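Local coordinates for ribosome hibernation protein YHBH (Vibrio cholerae serotype O1, PDB 4HEI) that probably binds the small ribosomal subunit and restrains translation in stationary phase, associating with 100S dimers of 70S ribosomes, at residues Leu54-Asn57 with Gln58-Ile61. Numbering follows the deposited sequence.
Sequences LHVN and QAEI. With 3CO (cobalt (III) ion), chain D.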
ATOM      1  N   LEU A  54      -3.284   6.510   0.546  1.00 16.69           N
ATOM      2  CA  LEU A  54      -3.027   7.124  -0.745  1.00 17.44           C
ATOM      3  C   LEU A  54      -3.784   8.448  -0.801  1.00 18.53           C
ATOM      4  O   LEU A  54      -4.988   8.504  -0.534  1.00 18.95           O
ATOM      5  CB  LEU A  54      -3.507   6.220  -1.882  1.00 20.89           C
ATOM      6  CG  LEU A  54      -3.155   4.728  -1.890  1.00 23.57           C
ATOM      7  CD1 LEU A  54      -3.489   4.151  -3.264  1.00 23.26           C
ATOM      8  CD2 LEU A  54      -1.695   4.518  -1.567  1.00 24.43           C
ATOM      9  N   HIS A  55      -3.068   9.513  -1.126  1.00 16.89           N
ATOM     10  CA  HIS A  55      -3.676  10.829  -1.228  1.00 20.07           C
ATOM     11  C   HIS A  55      -3.888  11.109  -2.707  1.00 20.47           C
ATOM     12  O   HIS A  55      -2.937  11.347  -3.452  1.00 22.23           O
ATOM     13  CB  HIS A  55      -2.755  11.855  -0.582  1.00 15.89           C
ATOM     14  CG  HIS A  55      -2.476  11.578   0.868  1.00 19.27           C
ATOM     15  ND1 HIS A  55      -3.161  12.198   1.893  1.00 16.08           N
ATOM     16  CD2 HIS A  55      -1.622  10.708   1.458  1.00 17.47           C
ATOM     17  CE1 HIS A  55      -2.741  11.720   3.052  1.00 18.65           C
ATOM     18  NE2 HIS A  55      -1.808  10.814   2.816  1.00 21.06           N
ATOM     19  N   VAL A  56      -5.149  11.053  -3.119  1.00 22.12           N
ATOM     20  CA  VAL A  56      -5.529  11.270  -4.508  1.00 27.35           C
ATOM     21  C   VAL A  56      -6.307  12.575  -4.632  1.00 30.10           C
ATOM     22  O   VAL A  56      -6.623  13.217  -3.631  1.00 30.44           O
ATOM     23  CB  VAL A  56      -6.408  10.105  -5.021  1.00 26.98           C
ATOM     24  CG1 VAL A  56      -5.680   8.781  -4.837  1.00 27.28           C
ATOM     25  CG2 VAL A  56      -7.729  10.080  -4.269  1.00 28.16           C
ATOM     26  N   ASN A  57      -6.615  12.970  -5.862  1.00 33.59           N
ATOM     27  CA  ASN A  57      -7.349  14.208  -6.078  1.00 36.48           C
ATOM     28  C   ASN A  57      -8.665  14.285  -5.305  1.00 36.74           C
ATOM     29  O   ASN A  57      -9.616  13.552  -5.583  1.00 36.75           O
ATOM     30  CB  ASN A  57      -7.592  14.420  -7.575  1.00 40.32           C
ATOM     31  CG  ASN A  57      -6.391  15.041  -8.276  1.00 43.00           C
ATOM     32  OD1 ASN A  57      -5.269  14.541  -8.174  1.00 46.01           O
ATOM     33  ND2 ASN A  57      -6.624  16.137  -8.991  1.00 44.72           N
ATOM     34  N   GLN A  58      -8.691  15.173  -4.317  1.00 37.09           N
ATOM     35  CA  GLN A  58      -9.866  15.406  -3.484  1.00 37.91           C
ATOM     36  C   GLN A  58     -10.318  14.219  -2.634  1.00 35.74           C
ATOM     37  O   GLN A  58     -11.495  14.121  -2.290  1.00 36.13           O
ATOM     38  CB  GLN A  58     -11.034  15.872  -4.354  1.00 42.06           C
ATOM     39  CG  GLN A  58     -10.728  17.103  -5.185  1.00 47.03           C
ATOM     40  CD  GLN A  58     -11.883  17.496  -6.084  1.00 50.18           C
ATOM     41  OE1 GLN A  58     -12.376  16.685  -6.869  1.00 52.92           O
ATOM     42  NE2 GLN A  58     -12.318  18.748  -5.976  1.00 51.70           N
ATOM     43  N   ALA A  59      -9.400  13.321  -2.289  1.00 31.37           N
ATOM     44  CA  ALA A  59      -9.776  12.180  -1.465  1.00 26.83           C
ATOM     45  C   ALA A  59      -8.599  11.362  -0.950  1.00 23.56           C
ATOM     46  O   ALA A  59      -7.461  11.550  -1.364  1.00 21.91           O
ATOM     47  CB  ALA A  59     -10.731  11.278  -2.237  1.00 28.72           C
ATOM     48  N   GLU A  60      -8.903  10.462  -0.024  1.00 19.99           N
ATOM     49  CA  GLU A  60      -7.913   9.574   0.559  1.00 21.20           C
ATOM     50  C   GLU A  60      -8.410   8.157   0.464  1.00 19.83           C
ATOM     51  O   GLU A  60      -9.604   7.894   0.601  1.00 21.46           O
ATOM     52  CB  GLU A  60      -7.684   9.873   2.037  1.00 21.50           C
ATOM     53  CG  GLU A  60      -6.710  10.969   2.335  1.00 24.36           C
ATOM     54  CD  GLU A  60      -6.510  11.121   3.828  1.00 22.89           C
ATOM     55  OE1 GLU A  60      -7.522  11.164   4.554  1.00 25.40           O
ATOM     56  OE2 GLU A  60      -5.352  11.191   4.275  1.00 25.86           O
ATOM     57  N   ILE A  61      -7.472   7.251   0.244  1.00 18.36           N
ATOM     58  CA  ILE A  61      -7.745   5.833   0.164  1.00 18.09           C
ATOM     59  C   ILE A  61      -6.868   5.242   1.257  1.00 17.77           C
ATOM     60  O   ILE A  61      -5.650   5.477   1.288  1.00 18.69           O
ATOM     61  CB  ILE A  61      -7.337   5.255  -1.207  1.00 20.79           C
ATOM     62  CG1 ILE A  61      -8.163   5.921  -2.313  1.00 25.13           C
ATOM     63  CG2 ILE A  61      -7.532   3.741  -1.218  1.00 17.05           C
ATOM     64  CD1 ILE A  61      -9.654   5.705  -2.178  1.00 28.15           C
TER
HETATM   65 CO   3CO D 101      -4.050  13.990   2.138  1.00 18.73          CO
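The imidazole of His55 and the carboxylate of Glu60 run out alongside each other, their planes turned 47° apart. Glu60 approaches the ring obliquely, with OE2 2.9 Å from CE1 of His55. OE2 also lies near ND1 of His55, but that nitrogen spends its lone pair on a cobalt ion 2.0 Å away and has no hydrogen to offer. The strand pairing puts both side chains on one face of the sheet; a chi1 of -59° then lays the ring beside the backbone N and anti to the carbonyl carbon, while the glutamate chain runs extended beyond CG.

These two form a non-hydrogen-bonded pair in an antiparallel ladder, at the closed end of the hairpin made by strands 47-56 and 59-67. This is the last hairpin of the beta-alpha-beta-beta-beta-alpha fold, and 59-67 is an outermost strand. The flanking pairs are hydrogen-bonded. Leu54 N reaches Ile61 O at 2.7 Å, nearly straight. The return bond from Ile61 N to Leu54 O is 2.9 Å. Nearer the bend, the bond from Ala59 N to Val56 O, which closes a type II turn through Asn57 and Gln58, has its donor above the carbonyl plane. Gln58, at the third position, has the positive phi of 64° that this turn requires.

On the opposite face Leu54 CB meets Ile61 CB at 4.0 Å. Val56 CG2 lies 3.8 Å from Ala59 CB. Helix 70-91 packs over this apolar row, with Leu85, Leu81 and His88 touching it. The hairpin end is thus two-sided: one face joins the hydrophobic core, the other places a carboxylate beside a metal-bound imidazole. Glu60 OE2 stays 3.8 Å from the cobalt, so its negative charge would probably offset some of the metal's charge from the second shell.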